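Local coordinates for MmeI (Methylophilus methylotrophus, PDB 5HR4), which is a type IIL restriction-modification enzyme that probably methylates adenine at N6 in its DNA target, using S-adenosylmethionine, at residues 360-365 with 476-481; 410-415 with 467-472; 314-319 with 367-372. One frame throughout, in Å; residues are numbered along the deposited sequence.

Contact 1 of 3, residues 360-365 with 476-481. With SFG (sinefungin), chain H; nucleotides of chain B.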
loop_
_atom_site.group_PDB
_atom_site.type_symbol
_atom_site.label_atom_id
_atom_site.label_comp_id
_atom_site.label_asym_id
_atom_site.label_seq_id
_atom_site.Cartn_x
_atom_site.Cartn_y
_atom_site.Cartn_z
ATOM N N PHE A 360 -5.554 -18.875 -0.953
ATOM C CA PHE A 360 -5.740 -18.403 0.420
ATOM C C PHE A 360 -5.290 -16.948 0.542
ATOM O O PHE A 360 -4.085 -16.666 0.547
ATOM C CB PHE A 360 -4.953 -19.307 1.370
ATOM C CG PHE A 360 -5.242 -19.091 2.819
ATOM C CD1 PHE A 360 -6.250 -18.228 3.237
ATOM C CD2 PHE A 360 -4.498 -19.771 3.773
ATOM C CE1 PHE A 360 -6.496 -18.019 4.588
ATOM C CE2 PHE A 360 -4.733 -19.582 5.119
ATOM C CZ PHE A 360 -5.740 -18.697 5.533
ATOM N N ASP A 361 -6.251 -16.030 0.681
ATOM C CA ASP A 361 -5.978 -14.598 0.827
ATOM C C ASP A 361 -6.241 -14.132 2.262
ATOM O O ASP A 361 -7.396 -13.836 2.622
ATOM C CB ASP A 361 -6.829 -13.798 -0.167
ATOM C CG ASP A 361 -6.490 -12.288 -0.191
ATOM O OD1 ASP A 361 -5.737 -11.789 0.690
ATOM O OD2 ASP A 361 -7.015 -11.585 -1.099
ATOM N N PRO A 362 -5.189 -13.990 3.103
ATOM C CA PRO A 362 -5.382 -13.752 4.541
ATOM C C PRO A 362 -5.667 -12.300 4.905
ATOM O O PRO A 362 -5.329 -11.861 6.007
ATOM C CB PRO A 362 -4.046 -14.202 5.152
ATOM C CG PRO A 362 -3.072 -14.377 3.966
ATOM C CD PRO A 362 -3.770 -13.933 2.723
ATOM N N ALA A 363 -6.284 -11.556 3.985
ATOM C CA ALA A 363 -6.696 -10.169 4.178
ATOM C C ALA A 363 -7.520 -9.776 2.955
ATOM O O ALA A 363 -7.300 -8.723 2.350
ATOM C CB ALA A 363 -5.477 -9.257 4.368
ATOM N N CYS A 364 -8.480 -10.625 2.595
ATOM C CA CYS A 364 -8.960 -10.700 1.226
ATOM C C CYS A 364 -9.839 -9.530 0.797
ATOM O O CYS A 364 -10.155 -9.441 -0.395
ATOM C CB CYS A 364 -9.718 -12.014 1.027
ATOM S SG CYS A 364 -11.299 -12.039 1.845
ATOM N N GLY A 365 -10.254 -8.652 1.701
ATOM C CA GLY A 365 -11.109 -7.550 1.277
ATOM C C GLY A 365 -12.414 -8.051 0.685
ATOM O O GLY A 365 -13.056 -8.952 1.230
ATOM N N CYS A 476 -2.101 -24.364 -1.232
ATOM C CA CYS A 476 -1.148 -24.195 -2.328
ATOM C C CYS A 476 -0.593 -22.779 -2.430
ATOM O O CYS A 476 0.632 -22.598 -2.359
ATOM C CB CYS A 476 -1.802 -24.606 -3.650
ATOM S SG CYS A 476 -2.158 -26.354 -3.708
ATOM N N PHE A 477 -1.435 -21.763 -2.607
ATOM C CA PHE A 477 -0.934 -20.406 -2.758
ATOM C C PHE A 477 -1.526 -19.476 -1.702
ATOM O O PHE A 477 -2.700 -19.589 -1.333
ATOM C CB PHE A 477 -1.216 -19.891 -4.161
ATOM C CG PHE A 477 -0.750 -20.814 -5.215
ATOM C CD1 PHE A 477 0.540 -20.723 -5.715
ATOM C CD2 PHE A 477 -1.581 -21.811 -5.690
ATOM C CE1 PHE A 477 0.986 -21.594 -6.691
ATOM C CE2 PHE A 477 -1.132 -22.695 -6.655
ATOM C CZ PHE A 477 0.151 -22.576 -7.158
ATOM N N ILE A 478 -0.682 -18.571 -1.212
ATOM C CA ILE A 478 -1.071 -17.502 -0.310
ATOM C C ILE A 478 -0.806 -16.201 -1.049
ATOM O O ILE A 478 0.346 -15.895 -1.388
ATOM C CB ILE A 478 -0.299 -17.566 1.018
ATOM C CG1 ILE A 478 -0.736 -18.779 1.830
ATOM C CG2 ILE A 478 -0.524 -16.325 1.855
ATOM C CD1 ILE A 478 0.045 -18.917 3.076
ATOM N N LEU A 479 -1.869 -15.448 -1.329
ATOM C CA LEU A 479 -1.736 -14.180 -2.023
ATOM C C LEU A 479 -2.687 -13.156 -1.433
ATOM O O LEU A 479 -3.744 -13.503 -0.905
ATOM C CB LEU A 479 -2.016 -14.331 -3.515
ATOM C CG LEU A 479 -3.157 -15.226 -3.984
ATOM C CD1 LEU A 479 -4.460 -14.528 -3.910
ATOM C CD2 LEU A 479 -2.876 -15.586 -5.428
ATOM N N GLY A 480 -2.321 -11.890 -1.548
ATOM C CA GLY A 480 -3.266 -10.839 -1.245
ATOM C C GLY A 480 -2.575 -9.513 -1.034
ATOM O O GLY A 480 -1.355 -9.396 -1.116
ATOM N N ASN A 481 -3.402 -8.510 -0.724
ATOM C CA ASN A 481 -2.972 -7.125 -0.565
ATOM C C ASN A 481 -3.326 -6.651 0.841
ATOM O O ASN A 481 -4.330 -5.951 1.038
ATOM C CB ASN A 481 -3.606 -6.232 -1.628
ATOM C CG ASN A 481 -3.196 -4.790 -1.482
ATOM O OD1 ASN A 481 -2.154 -4.478 -0.896
ATOM N ND2 ASN A 481 -4.014 -3.894 -2.004
HETATM N N SFG H . -7.436 -7.136 -1.806
HETATM C CA SFG H . -8.740 -6.632 -1.428
HETATM C C SFG H . -9.462 -6.259 -2.709
HETATM O O SFG H . -8.869 -6.414 -3.799
HETATM O OXT SFG H . -10.634 -5.811 -2.694
HETATM C CB SFG H . -8.594 -5.408 -0.531
HETATM C CG SFG H . -7.718 -5.794 0.651
HETATM C CD SFG H . -7.381 -4.501 1.359
HETATM N NE SFG H . -6.275 -3.904 0.636
HETATM C "C5'" SFG H . -7.021 -4.735 2.835
HETATM C "C4'" SFG H . -8.114 -5.504 3.651
HETATM O "O4'" SFG H . -7.580 -5.957 4.750
HETATM C "C3'" SFG H . -9.270 -4.616 4.145
HETATM O "O3'" SFG H . -10.394 -5.019 3.505
HETATM C "C2'" SFG H . -9.359 -4.833 5.684
HETATM O "O2'" SFG H . -10.769 -4.981 6.143
HETATM C "C1'" SFG H . -8.734 -5.951 5.876
HETATM N N9 SFG H . -8.027 -6.011 7.117
HETATM C C8 SFG H . -7.363 -5.039 7.737
HETATM N N7 SFG H . -6.812 -5.548 8.842
HETATM C C5 SFG H . -7.135 -6.840 8.896
HETATM C C6 SFG H . -6.834 -7.805 9.825
HETATM N N6 SFG H . -6.066 -7.779 11.046
HETATM N N1 SFG H . -7.269 -9.051 9.678
HETATM C C2 SFG H . -8.018 -9.362 8.592
HETATM N N3 SFG H . -8.320 -8.405 7.676
HETATM C C4 SFG H . -7.876 -7.137 7.828
ATOM P P DA B 7 -0.151 5.991 6.137
ATOM O OP1 DA B 7 -1.475 6.444 6.648
ATOM O OP2 DA B 7 0.514 4.829 6.775
ATOM O "O5'" DA B 7 -0.273 5.798 4.569
ATOM C "C5'" DA B 7 -0.502 4.572 4.002
ATOM C "C4'" DA B 7 -1.198 4.821 2.702
ATOM O "O4'" DA B 7 -1.461 3.588 2.037
ATOM C "C3'" DA B 7 -2.528 5.544 2.825
ATOM O "O3'" DA B 7 -2.580 6.501 1.799
ATOM C "C2'" DA B 7 -3.558 4.429 2.627
ATOM C "C1'" DA B 7 -2.822 3.490 1.689
ATOM N N9 DA B 7 -3.142 2.076 1.840
ATOM C C8 DA B 7 -3.313 1.402 3.003
ATOM N N7 DA B 7 -3.507 0.127 2.844
ATOM C C5 DA B 7 -3.429 -0.059 1.473
ATOM C C6 DA B 7 -3.537 -1.211 0.649
ATOM N N6 DA B 7 -3.775 -2.437 1.120
ATOM N N1 DA B 7 -3.406 -1.045 -0.681
ATOM C C2 DA B 7 -3.176 0.179 -1.150
ATOM N N3 DA B 7 -3.044 1.327 -0.475
ATOM C C4 DA B 7 -3.186 1.131 0.844
HETATM O O HOH W 1 -5.911 -9.079 -0.418
#

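Contact 2 of 3, residues 410-415 with 467-472. With SFG (sinefungin), chain H.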
loop_
_atom_site.group_PDB
_atom_site.type_symbol
_atom_site.label_atom_id
_atom_site.label_comp_id
_atom_site.label_asym_id
_atom_site.label_seq_id
_atom_site.Cartn_x
_atom_site.Cartn_y
_atom_site.Cartn_z
ATOM N N PHE A 410 -10.261 -19.531 -0.227
ATOM C CA PHE A 410 -10.225 -19.375 1.216
ATOM C C PHE A 410 -9.754 -17.963 1.524
ATOM O O PHE A 410 -8.823 -17.474 0.877
ATOM C CB PHE A 410 -9.256 -20.394 1.858
ATOM C CG PHE A 410 -9.653 -21.846 1.669
ATOM C CD1 PHE A 410 -9.305 -22.545 0.515
ATOM C CD2 PHE A 410 -10.351 -22.525 2.664
ATOM C CE1 PHE A 410 -9.671 -23.899 0.348
ATOM C CE2 PHE A 410 -10.724 -23.863 2.500
ATOM C CZ PHE A 410 -10.385 -24.545 1.340
ATOM N N GLY A 411 -10.364 -17.310 2.512
ATOM C CA GLY A 411 -9.994 -15.939 2.815
ATOM C C GLY A 411 -10.355 -15.528 4.226
ATOM O O GLY A 411 -11.321 -16.034 4.811
ATOM N N ILE A 412 -9.585 -14.575 4.764
ATOM C CA ILE A 412 -9.837 -13.956 6.066
ATOM C C ILE A 412 -10.045 -12.451 5.869
ATOM O O ILE A 412 -9.257 -11.794 5.177
ATOM C CB ILE A 412 -8.674 -14.205 7.047
ATOM C CG1 ILE A 412 -8.342 -15.695 7.189
ATOM C CG2 ILE A 412 -9.024 -13.643 8.384
ATOM C CD1 ILE A 412 -6.967 -15.971 7.819
ATOM N N GLU A 413 -11.079 -11.900 6.505
ATOM C CA GLU A 413 -11.445 -10.498 6.319
ATOM C C GLU A 413 -12.136 -9.978 7.587
ATOM O O GLU A 413 -13.067 -10.606 8.101
ATOM C CB GLU A 413 -12.335 -10.364 5.073
ATOM C CG GLU A 413 -13.128 -9.072 4.923
ATOM C CD GLU A 413 -12.258 -7.798 4.935
ATOM O OE1 GLU A 413 -11.150 -7.814 4.352
ATOM O OE2 GLU A 413 -12.687 -6.775 5.540
ATOM N N ILE A 414 -11.683 -8.833 8.098
ATOM C CA ILE A 414 -12.110 -8.416 9.430
ATOM C C ILE A 414 -13.447 -7.680 9.404
ATOM O O ILE A 414 -14.170 -7.692 10.400
ATOM C CB ILE A 414 -11.015 -7.570 10.101
ATOM C CG1 ILE A 414 -11.238 -7.460 11.622
ATOM C CG2 ILE A 414 -10.944 -6.179 9.491
ATOM C CD1 ILE A 414 -10.016 -6.885 12.360
ATOM N N GLU A 415 -13.803 -7.030 8.301
ATOM C CA GLU A 415 -15.095 -6.365 8.188
ATOM C C GLU A 415 -16.095 -7.315 7.544
ATOM O O GLU A 415 -15.782 -7.991 6.564
ATOM C CB GLU A 415 -14.984 -5.083 7.363
ATOM C CG GLU A 415 -14.199 -3.952 8.021
ATOM C CD GLU A 415 -14.860 -3.373 9.296
ATOM O OE1 GLU A 415 -16.010 -2.866 9.229
ATOM O OE2 GLU A 415 -14.217 -3.414 10.370
ATOM N N ASN A 467 -4.585 -22.243 10.144
ATOM C CA ASN A 467 -5.041 -23.620 9.926
ATOM C C ASN A 467 -6.519 -23.835 10.260
ATOM O O ASN A 467 -7.089 -24.846 9.844
ATOM C CB ASN A 467 -4.192 -24.615 10.725
ATOM C CG ASN A 467 -2.795 -24.777 10.153
ATOM O OD1 ASN A 467 -2.595 -25.427 9.109
ATOM N ND2 ASN A 467 -1.812 -24.187 10.832
ATOM N N ASP A 468 -7.169 -22.930 10.992
ATOM C CA ASP A 468 -8.607 -23.115 11.169
ATOM C C ASP A 468 -9.393 -22.758 9.910
ATOM O O ASP A 468 -10.524 -23.229 9.736
ATOM C CB ASP A 468 -9.107 -22.297 12.355
ATOM C CG ASP A 468 -8.420 -22.674 13.642
ATOM O OD1 ASP A 468 -7.940 -23.828 13.725
ATOM O OD2 ASP A 468 -8.358 -21.820 14.560
ATOM N N VAL A 469 -8.824 -21.943 9.029
ATOM C CA VAL A 469 -9.449 -21.648 7.747
ATOM C C VAL A 469 -9.099 -22.710 6.719
ATOM O O VAL A 469 -9.953 -23.119 5.925
ATOM C CB VAL A 469 -9.024 -20.250 7.258
ATOM C CG1 VAL A 469 -9.757 -19.877 5.957
ATOM C CG2 VAL A 469 -9.261 -19.232 8.359
ATOM N N LEU A 470 -7.843 -23.149 6.722
ATOM C CA LEU A 470 -7.344 -24.076 5.712
ATOM C C LEU A 470 -6.102 -24.734 6.281
ATOM O O LEU A 470 -5.131 -24.042 6.614
ATOM C CB LEU A 470 -7.029 -23.356 4.398
ATOM C CG LEU A 470 -6.377 -24.236 3.325
ATOM C CD1 LEU A 470 -7.198 -25.489 3.143
ATOM C CD2 LEU A 470 -6.230 -23.514 1.989
ATOM N N GLU A 471 -6.128 -26.059 6.403
ATOM C CA GLU A 471 -4.934 -26.766 6.834
ATOM C C GLU A 471 -3.802 -26.551 5.823
ATOM O O GLU A 471 -3.983 -26.732 4.607
ATOM C CB GLU A 471 -5.248 -28.251 7.021
ATOM N N ALA A 472 -2.631 -26.151 6.341
ATOM C CA ALA A 472 -1.469 -25.872 5.499
ATOM C C ALA A 472 -1.166 -27.009 4.524
ATOM O O ALA A 472 -0.811 -26.764 3.366
ATOM C CB ALA A 472 -0.249 -25.590 6.375
HETATM N N SFG H . -7.436 -7.136 -1.806
HETATM C CA SFG H . -8.740 -6.632 -1.428
HETATM C C SFG H . -9.462 -6.259 -2.709
HETATM O O SFG H . -8.869 -6.414 -3.799
HETATM O OXT SFG H . -10.634 -5.811 -2.694
HETATM C CB SFG H . -8.594 -5.408 -0.531
HETATM C CG SFG H . -7.718 -5.794 0.651
HETATM C CD SFG H . -7.381 -4.501 1.359
HETATM N NE SFG H . -6.275 -3.904 0.636
HETATM C "C5'" SFG H . -7.021 -4.735 2.835
HETATM C "C4'" SFG H . -8.114 -5.504 3.651
HETATM O "O4'" SFG H . -7.580 -5.957 4.750
HETATM C "C3'" SFG H . -9.270 -4.616 4.145
HETATM O "O3'" SFG H . -10.394 -5.019 3.505
HETATM C "C2'" SFG H . -9.359 -4.833 5.684
HETATM O "O2'" SFG H . -10.769 -4.981 6.143
HETATM C "C1'" SFG H . -8.734 -5.951 5.876
HETATM N N9 SFG H . -8.027 -6.011 7.117
HETATM C C8 SFG H . -7.363 -5.039 7.737
HETATM N N7 SFG H . -6.812 -5.548 8.842
HETATM C C5 SFG H . -7.135 -6.840 8.896
HETATM C C6 SFG H . -6.834 -7.805 9.825
HETATM N N6 SFG H . -6.066 -7.779 11.046
HETATM N N1 SFG H . -7.269 -9.051 9.678
HETATM C C2 SFG H . -8.018 -9.362 8.592
HETATM N N3 SFG H . -8.320 -8.405 7.676
HETATM C C4 SFG H . -7.876 -7.137 7.828
#

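Contact 3 of 3, residues 314-319 with 367-372. With SFG (sinefungin), chain H; nucleotides of chain B.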
loop_
_atom_site.group_PDB
_atom_site.type_symbol
_atom_site.label_atom_id
_atom_site.label_comp_id
_atom_site.label_asym_id
_atom_site.label_seq_id
_atom_site.Cartn_x
_atom_site.Cartn_y
_atom_site.Cartn_z
ATOM N N HIS A 314 -8.572 -0.626 0.628
ATOM C CA HIS A 314 -8.359 -0.166 -0.738
ATOM C C HIS A 314 -8.342 -1.367 -1.659
ATOM O O HIS A 314 -7.494 -2.248 -1.505
ATOM C CB HIS A 314 -7.067 0.629 -0.832
ATOM C CG HIS A 314 -7.183 1.974 -0.199
ATOM N ND1 HIS A 314 -6.482 2.335 0.931
ATOM C CD2 HIS A 314 -7.976 3.027 -0.508
ATOM C CE1 HIS A 314 -6.806 3.570 1.264
ATOM N NE2 HIS A 314 -7.708 4.013 0.404
ATOM N N TYR A 315 -9.303 -1.425 -2.576
ATOM C CA TYR A 315 -9.431 -2.601 -3.407
ATOM C C TYR A 315 -8.315 -2.626 -4.446
ATOM O O TYR A 315 -7.813 -1.582 -4.879
ATOM C CB TYR A 315 -10.809 -2.633 -4.064
ATOM C CG TYR A 315 -10.870 -2.099 -5.473
ATOM C CD1 TYR A 315 -10.490 -2.894 -6.554
ATOM C CD2 TYR A 315 -11.344 -0.826 -5.731
ATOM C CE1 TYR A 315 -10.538 -2.428 -7.842
ATOM C CE2 TYR A 315 -11.414 -0.345 -7.013
ATOM C CZ TYR A 315 -11.000 -1.150 -8.079
ATOM O OH TYR A 315 -11.040 -0.682 -9.390
ATOM N N THR A 316 -7.943 -3.838 -4.856
ATOM C CA THR A 316 -6.817 -4.059 -5.752
ATOM C C THR A 316 -7.296 -4.232 -7.187
ATOM O O THR A 316 -8.160 -5.067 -7.461
ATOM C CB THR A 316 -6.004 -5.277 -5.312
ATOM O OG1 THR A 316 -5.730 -5.182 -3.904
ATOM C CG2 THR A 316 -4.691 -5.315 -6.058
ATOM N N SER A 317 -6.717 -3.443 -8.090
ATOM C CA SER A 317 -7.078 -3.456 -9.506
ATOM C C SER A 317 -6.945 -4.850 -10.097
ATOM O O SER A 317 -6.097 -5.648 -9.686
ATOM C CB SER A 317 -6.188 -2.486 -10.308
ATOM N N GLU A 318 -7.785 -5.132 -11.097
ATOM C CA GLU A 318 -7.501 -6.261 -11.980
ATOM C C GLU A 318 -6.038 -6.280 -12.415
ATOM O O GLU A 318 -5.401 -7.338 -12.413
ATOM C CB GLU A 318 -8.409 -6.225 -13.213
ATOM C CG GLU A 318 -8.468 -7.567 -13.956
ATOM C CD GLU A 318 -9.663 -7.698 -14.911
ATOM O OE1 GLU A 318 -10.829 -7.512 -14.474
ATOM O OE2 GLU A 318 -9.427 -7.997 -16.110
ATOM N N ALA A 319 -5.481 -5.123 -12.787
ATOM C CA ALA A 319 -4.134 -5.127 -13.347
ATOM C C ALA A 319 -3.099 -5.517 -12.305
ATOM O O ALA A 319 -2.132 -6.215 -12.619
ATOM C CB ALA A 319 -3.793 -3.767 -13.933
ATOM N N GLY A 367 -12.622 -9.734 -1.975
ATOM C CA GLY A 367 -12.384 -10.999 -2.643
ATOM C C GLY A 367 -11.795 -10.932 -4.035
ATOM O O GLY A 367 -11.811 -11.947 -4.741
ATOM N N ASN A 368 -11.247 -9.792 -4.451
ATOM C CA ASN A 368 -10.849 -9.637 -5.848
ATOM C C ASN A 368 -9.765 -10.634 -6.253
ATOM O O ASN A 368 -9.881 -11.295 -7.294
ATOM C CB ASN A 368 -10.415 -8.199 -6.104
ATOM C CG ASN A 368 -11.600 -7.294 -6.345
ATOM O OD1 ASN A 368 -12.570 -7.722 -6.947
ATOM N ND2 ASN A 368 -11.544 -6.056 -5.854
ATOM N N PHE A 369 -8.701 -10.761 -5.449
ATOM C CA PHE A 369 -7.696 -11.794 -5.712
ATOM C C PHE A 369 -8.331 -13.162 -5.927
ATOM O O PHE A 369 -7.923 -13.908 -6.827
ATOM C CB PHE A 369 -6.699 -11.894 -4.565
ATOM C CG PHE A 369 -5.664 -10.847 -4.579
ATOM C CD1 PHE A 369 -4.542 -10.981 -5.364
ATOM C CD2 PHE A 369 -5.793 -9.730 -3.786
ATOM C CE1 PHE A 369 -3.566 -9.990 -5.385
ATOM C CE2 PHE A 369 -4.822 -8.754 -3.786
ATOM C CZ PHE A 369 -3.712 -8.878 -4.596
ATOM N N LEU A 370 -9.316 -13.527 -5.097
ATOM C CA LEU A 370 -9.971 -14.815 -5.299
ATOM C C LEU A 370 -10.836 -14.824 -6.552
ATOM O O LEU A 370 -10.960 -15.870 -7.203
ATOM C CB LEU A 370 -10.810 -15.190 -4.078
ATOM C CG LEU A 370 -9.941 -15.261 -2.823
ATOM C CD1 LEU A 370 -10.775 -15.495 -1.578
ATOM C CD2 LEU A 370 -8.868 -16.314 -2.973
ATOM N N VAL A 371 -11.442 -13.687 -6.905
ATOM C CA VAL A 371 -12.348 -13.663 -8.049
ATOM C C VAL A 371 -11.554 -13.724 -9.348
ATOM O O VAL A 371 -11.790 -14.596 -10.192
ATOM C CB VAL A 371 -13.266 -12.429 -7.980
ATOM C CG1 VAL A 371 -13.908 -12.149 -9.320
ATOM C CG2 VAL A 371 -14.338 -12.637 -6.929
ATOM N N ILE A 372 -10.567 -12.831 -9.510
ATOM C CA ILE A 372 -9.699 -12.887 -10.687
ATOM C C ILE A 372 -9.069 -14.266 -10.836
ATOM O O ILE A 372 -8.998 -14.804 -11.949
ATOM C CB ILE A 372 -8.614 -11.797 -10.633
ATOM C CG1 ILE A 372 -9.259 -10.429 -10.595
ATOM C CG2 ILE A 372 -7.729 -11.874 -11.885
ATOM C CD1 ILE A 372 -10.078 -10.200 -11.842
HETATM N N SFG H . -7.436 -7.136 -1.806
HETATM C CA SFG H . -8.740 -6.632 -1.428
HETATM C C SFG H . -9.462 -6.259 -2.709
HETATM O O SFG H . -8.869 -6.414 -3.799
HETATM O OXT SFG H . -10.634 -5.811 -2.694
HETATM C CB SFG H . -8.594 -5.408 -0.531
HETATM C CG SFG H . -7.718 -5.794 0.651
HETATM C CD SFG H . -7.381 -4.501 1.359
HETATM N NE SFG H . -6.275 -3.904 0.636
HETATM C "C5'" SFG H . -7.021 -4.735 2.835
HETATM C "C4'" SFG H . -8.114 -5.504 3.651
HETATM O "O4'" SFG H . -7.580 -5.957 4.750
HETATM C "C3'" SFG H . -9.270 -4.616 4.145
HETATM O "O3'" SFG H . -10.394 -5.019 3.505
HETATM C "C2'" SFG H . -9.359 -4.833 5.684
HETATM O "O2'" SFG H . -10.769 -4.981 6.143
HETATM C "C1'" SFG H . -8.734 -5.951 5.876
HETATM N N9 SFG H . -8.027 -6.011 7.117
HETATM C C8 SFG H . -7.363 -5.039 7.737
HETATM N N7 SFG H . -6.812 -5.548 8.842
HETATM C C5 SFG H . -7.135 -6.840 8.896
HETATM C C6 SFG H . -6.834 -7.805 9.825
HETATM N N6 SFG H . -6.066 -7.779 11.046
HETATM N N1 SFG H . -7.269 -9.051 9.678
HETATM C C2 SFG H . -8.018 -9.362 8.592
HETATM N N3 SFG H . -8.320 -8.405 7.676
HETATM C C4 SFG H . -7.876 -7.137 7.828
ATOM P P DA B 7 -0.151 5.991 6.137
ATOM O OP1 DA B 7 -1.475 6.444 6.648
ATOM O OP2 DA B 7 0.514 4.829 6.775
ATOM O "O5'" DA B 7 -0.273 5.798 4.569
ATOM C "C5'" DA B 7 -0.502 4.572 4.002
ATOM C "C4'" DA B 7 -1.198 4.821 2.702
ATOM O "O4'" DA B 7 -1.461 3.588 2.037
ATOM C "C3'" DA B 7 -2.528 5.544 2.825
ATOM O "O3'" DA B 7 -2.580 6.501 1.799
ATOM C "C2'" DA B 7 -3.558 4.429 2.627
ATOM C "C1'" DA B 7 -2.822 3.490 1.689
ATOM N N9 DA B 7 -3.142 2.076 1.840
ATOM C C8 DA B 7 -3.313 1.402 3.003
ATOM N N7 DA B 7 -3.507 0.127 2.844
ATOM C C5 DA B 7 -3.429 -0.059 1.473
ATOM C C6 DA B 7 -3.537 -1.211 0.649
ATOM N N6 DA B 7 -3.775 -2.437 1.120
ATOM N N1 DA B 7 -3.406 -1.045 -0.681
ATOM C C2 DA B 7 -3.176 0.179 -1.150
ATOM N N3 DA B 7 -3.044 1.327 -0.475
ATOM C C4 DA B 7 -3.186 1.131 0.844
#

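Contact 1 of 3, residues 360-365 with 476-481
Pro362 and Ile478 cross at about a right angle, CG of the proline ring resting 3.8 Å from the CG2 branch of Ile478. The pair sits where parallel strands 359-361 and 477-480 of the methyltransferase sheet adjoin, joined by Leu479 N to Phe360 O at 3.1 Å and by a weak bond from Phe360 N to Phe477 O. Each strand runs into a family motif: Asp361 opens the DPACGCG loop, motif I, and Asn481 begins the NPPF sequence, motif IV. With CG anti to the backbone N (chi1 -174°), Asp361 carries its carboxylate alongside the other strand, OD1 lying 3.3 Å from Gly480 CA. A side chain on that glycine would run into the same oxygen. One water joins the two loop ends to sinefungin: it accepts from Asn481 N and from SFG N, and lies 2.8 Å from Asp361 OD2. The Asn481 amide meets the adenine of DA7 of chain B, ND2 donating to N1 at 3.2 Å while OD1 takes a weak bond from N6. ND2 also bonds to Thr316 OG1, which would steady the amide's rotation. Asn481 O receives SFG NE at 2.9 Å. The pairing thus brings backbone and side chain of one asparagine to cofactor analogue and base together, SFG NE standing 2.9 Å from DA7 N6, consistent with a site poised for N6 methylation.

Contact 2 of 3, residues 410-415 with 467-472
In the Rossmann-like methyltransferase fold, the second strand of the sheet, 409-413, is covered near Phe410 by Val469 and Leu470 of the loop that leads from strand 455-458 to strand 477-480. Leu470 crosses the Phe410 side chain at about a right angle and lays its CD2 methyl over one face of the ring, 3.8 Å from the centroid and 22° off the normal, a CH-pi contact. Its CD1 branch reaches farther along, toward CZ. The ring also stacks with His455. Beside it, Val469 spreads its two methyls along the strand: CG1, anti to the backbone N (chi1 -176°), approaches Phe410 CB, while CG2 lies 3.8 Å from Ile412 CG1. Phe360 packs against Phe410, Ile412 and Val469, tying this apolar patch to the adjacent strand. Farther along, Glu413 brings in a polar side chain. It occupies the place of the acidic residue that holds the ribose in this fold, and its carboxylate accepts both sugar hydroxyls of sinefungin, O3' on OE1 at 3.0 Å and O2' on OE2 at 2.7 Å. A backbone N-H also steadies that carboxylate: Glu415 N bonds to Glu413 OE2 at 3.0 Å, coming in 40° above the carboxylate plane.

Contact 3 of 3, residues 314-319 with 367-372
The side chains of Thr316 and Phe369 meet at a slant, OG1 3.7 Å from CE2 and the CG2 methyl near CZ, and this pair marks the tight half of the contact. The turn before helix 318-340 faces the start of helix 368-388, which follows the glycine-rich DPACGCG loop, and both ends line the sinefungin pocket. Phe369 presents its edge to the amino nitrogen, SFG N lying near the ring plane 3.7 Å from CD2. The Asn368 amide meets both Tyr315 and the ligand: ND2 is 3.4 Å from Tyr315 CD1, the ring and amide planes 65° apart, and also sends weak bonds to SFG OXT and O. The hydroxyl of Tyr315 is held by Glu573 N, and Thr316 OG1, besides its bond to Asn481, takes a weak one from SFG N. His314 offers its backbone O to SFG NE at 3.0 Å, while ND1 stands 3.5 Å from N9 of DA7 of chain B. An alanine here would remove the imidazole and is likely to leave the adenine with less support, freer to shift from its place beside SFG NE. The looser side is the partly exposed Glu318, whose extended chain crosses Ile372 at about a right angle, CG against CD1 at 3.7 Å, before OE2 reaches a salt bridge with Arg375. Little but aliphatic contact joins the segments there. In the pocket, Thr316 N donates to SFG O at 2.9 Å (161°), and with Asn368 in the first turn, the N-terminal end of helix 368-388 would probably stabilise the negative carboxylate.

All three contacts are largely buried and all touch sinefungin, yet each draws on a different part of the fold. Contact 1 lies within the sheet and pairs parallel strands. Contact 2 shares that sheet through strand 409-413, the neighbour of 359-361, but sets a loop against it by apolar packing, with its polar end at the ribose. Contact 3 leaves the sheet for two helix starts, with a partly exposed margin at Glu318. Contacts 1 and 3 meet directly where Phe369 packs against Asp361, Leu479 and Asn481, and both border the adenine of chain B. Contacts 2 and 3, about 17 Å apart between centres, meet at Leu370 and Phe410.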